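Local coordinates for N-acyl homoserine lactonase (Bacillus thuringiensis, PDB 4J5F), which hydrolyses the lactone ring of N-acyl-L-homoserine lactones with short or long acyl chains, using two zinc ions bound in its single subunit, at residues 56-61 with 109-114. The protein carries 1 engineered substitution. Sequence-based numbering, arbitrary orientation.
Sequences GMPESA and LHWDHA. Engineered in segment 109-114: Trp111 (natural residue Phe). With ZN (zinc ion), chain C; ZN (zinc ion), chain B.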
loop_
_atom_site.group_PDB
_atom_site.type_symbol
_atom_site.label_atom_id
_atom_site.label_comp_id
_atom_site.label_asym_id
_atom_site.label_seq_id
_atom_site.Cartn_x
_atom_site.Cartn_y
_atom_site.Cartn_z
ATOM N N GLY A 56 3.562 -5.336 4.034
ATOM C CA GLY A 56 4.802 -4.803 4.579
ATOM C C GLY A 56 6.044 -5.200 3.779
ATOM O O GLY A 56 5.982 -5.600 2.597
ATOM N N MET A 57 7.194 -5.070 4.427
ATOM C CA MET A 57 8.494 -5.245 3.773
ATOM C C MET A 57 8.962 -6.691 3.872
ATOM O O MET A 57 8.529 -7.429 4.761
ATOM C CB MET A 57 9.474 -4.256 4.444
ATOM C CG MET A 57 9.199 -2.814 4.038
ATOM S SD MET A 57 10.243 -1.615 4.988
ATOM C CE MET A 57 9.455 -1.674 6.617
ATOM N N PRO A 58 9.878 -7.126 2.970
ATOM C CA PRO A 58 10.356 -8.515 2.965
ATOM C C PRO A 58 11.208 -8.856 4.218
ATOM O O PRO A 58 11.836 -7.945 4.799
ATOM C CB PRO A 58 11.241 -8.580 1.736
ATOM C CG PRO A 58 11.742 -7.183 1.566
ATOM C CD PRO A 58 10.638 -6.256 2.056
ATOM N N GLU A 59 11.244 -10.138 4.593
ATOM C CA GLU A 59 12.021 -10.595 5.771
ATOM C C GLU A 59 13.503 -10.226 5.632
ATOM O O GLU A 59 14.209 -10.046 6.630
ATOM C CB GLU A 59 11.879 -12.116 5.903
ATOM C CG GLU A 59 12.839 -12.791 6.844
ATOM C CD GLU A 59 12.463 -12.509 8.296
ATOM O OE1 GLU A 59 13.350 -12.546 9.194
ATOM O OE2 GLU A 59 11.254 -12.255 8.543
ATOM N N SER A 60 13.973 -10.090 4.397
ATOM C CA SER A 60 15.365 -9.721 4.146
ATOM C C SER A 60 15.683 -8.302 4.592
ATOM O O SER A 60 16.848 -7.932 4.725
ATOM C CB SER A 60 15.698 -9.881 2.674
ATOM O OG SER A 60 14.855 -9.041 1.871
ATOM N N ALA A 61 14.654 -7.500 4.842
ATOM C CA ALA A 61 14.864 -6.141 5.294
ATOM C C ALA A 61 15.049 -6.026 6.803
ATOM O O ALA A 61 15.407 -4.954 7.272
ATOM C CB ALA A 61 13.691 -5.268 4.869
ATOM N N LEU A 109 2.697 -4.403 -6.145
ATOM C CA LEU A 109 3.679 -5.380 -5.713
ATOM C C LEU A 109 5.088 -4.805 -5.443
ATOM O O LEU A 109 6.087 -5.557 -5.439
ATOM C CB LEU A 109 3.748 -6.519 -6.759
ATOM C CG LEU A 109 2.390 -7.261 -6.853
ATOM C CD1 LEU A 109 2.540 -8.368 -7.974
ATOM C CD2 LEU A 109 1.970 -7.903 -5.533
ATOM N N HIS A 110 5.182 -3.491 -5.198
ATOM C CA HIS A 110 6.457 -2.911 -4.777
ATOM C C HIS A 110 6.897 -3.550 -3.462
ATOM O O HIS A 110 6.059 -4.036 -2.691
ATOM C CB HIS A 110 6.353 -1.401 -4.577
ATOM C CG HIS A 110 6.370 -0.605 -5.846
ATOM N ND1 HIS A 110 5.999 0.727 -5.880
ATOM C CD2 HIS A 110 6.696 -0.945 -7.126
ATOM C CE1 HIS A 110 6.114 1.180 -7.119
ATOM N NE2 HIS A 110 6.511 0.183 -7.896
ATOM N N TRP A 111 8.204 -3.522 -3.217
ATOM C CA TRP A 111 8.851 -4.216 -2.095
ATOM C C TRP A 111 8.264 -3.833 -0.706
ATOM O O TRP A 111 8.276 -4.660 0.215
ATOM C CB TRP A 111 10.378 -3.949 -2.156
ATOM C CG TRP A 111 10.667 -2.572 -1.664
ATOM C CD1 TRP A 111 10.487 -1.390 -2.340
ATOM C CD2 TRP A 111 11.110 -2.223 -0.350
ATOM N NE1 TRP A 111 10.815 -0.321 -1.516
ATOM C CE2 TRP A 111 11.190 -0.815 -0.292
ATOM C CE3 TRP A 111 11.461 -2.973 0.785
ATOM C CZ2 TRP A 111 11.613 -0.140 0.862
ATOM C CZ3 TRP A 111 11.881 -2.303 1.925
ATOM C CH2 TRP A 111 11.935 -0.900 1.958
ATOM N N ASP A 112 7.711 -2.632 -0.590
ATOM C CA ASP A 112 7.240 -2.144 0.720
ATOM C C ASP A 112 5.735 -2.418 0.924
ATOM O O ASP A 112 5.156 -2.015 1.942
ATOM C CB ASP A 112 7.575 -0.646 0.924
ATOM C CG ASP A 112 7.020 0.248 -0.193
ATOM O OD1 ASP A 112 7.187 -0.119 -1.397
ATOM O OD2 ASP A 112 6.429 1.332 0.092
ATOM N N HIS A 113 5.116 -3.116 -0.039
ATOM C CA HIS A 113 3.675 -3.400 -0.015
ATOM C C HIS A 113 3.359 -4.884 -0.138
ATOM O O HIS A 113 2.300 -5.329 0.287
ATOM C CB HIS A 113 2.961 -2.625 -1.164
ATOM C CG HIS A 113 3.064 -1.140 -0.997
ATOM N ND1 HIS A 113 2.095 -0.391 -0.352
ATOM C CD2 HIS A 113 4.054 -0.269 -1.326
ATOM C CE1 HIS A 113 2.486 0.875 -0.293
ATOM N NE2 HIS A 113 3.679 0.971 -0.859
ATOM N N ALA A 114 4.277 -5.661 -0.729
ATOM C CA ALA A 114 4.042 -7.080 -0.961
ATOM C C ALA A 114 5.182 -7.990 -0.428
ATOM O O ALA A 114 5.237 -9.184 -0.683
ATOM C CB ALA A 114 3.781 -7.338 -2.494
HETATM ZN ZN ZN C . 4.905 1.881 -4.531
HETATM ZN ZN ZN B . 4.818 2.534 -1.143
HETATM O O HOH W 1 2.724 -2.654 3.199
HETATM O O HOH W 2 6.412 3.499 -2.762
#
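Met57 and Pro58 pack against Trp111 in a buried, mainly apolar contact between the loop that follows strand 49-53 and the short helix 111-114 beside the zinc site. The Met57 side chain runs alongside the indole, pointing the same way. Its sulfur reaches the six-membered ring obliquely, SD 4.4 Å from the ring centroid and 54° off the normal, a Met-aromatic contact. An unbranched thioether suits this place: with CG anti to the carbonyl carbon (chi1 -73°), Met57 CG and SD lie along the CZ3-CH2 side of the Trp111 ring, each 3.5 Å from CZ3, while the bend at chi3 turns CE away. Pro58 meets the same ring at its edge, CD 3.6 Å from CE3, with no N-H to bury. Trp111 is engineered in place of phenylalanine; Asp112 CB lies over one face of the indole. Residues Ile77 and Pro79 of strand 77-80 also touch it.

Segment 109-114 holds most of the HxHxDH signature of the metallo-beta-lactamase fold, which begins at His108; a tight turn sends His108 and His110 to one metal and Asp112 and His113 to the other. His110 O accepts from the backbone N of both His113 and Ala114, closing that turn. His110 ND1 binds one zinc ion at 2.1 Å, with His108 and His173; Asp112 OD2 and His113 NE2 bind the other, with Asp195, His239 and a water. Asp54, just before the first segment, accepts from His113 ND1, which would hold its imidazole in the orientation for NE2 to bind the metal.

Glycine suits position 56, whose phi is positive (76°). One water links the backbones, accepting from Gly56 N at 2.9 Å and donating to Asp112 O at 2.8 Å.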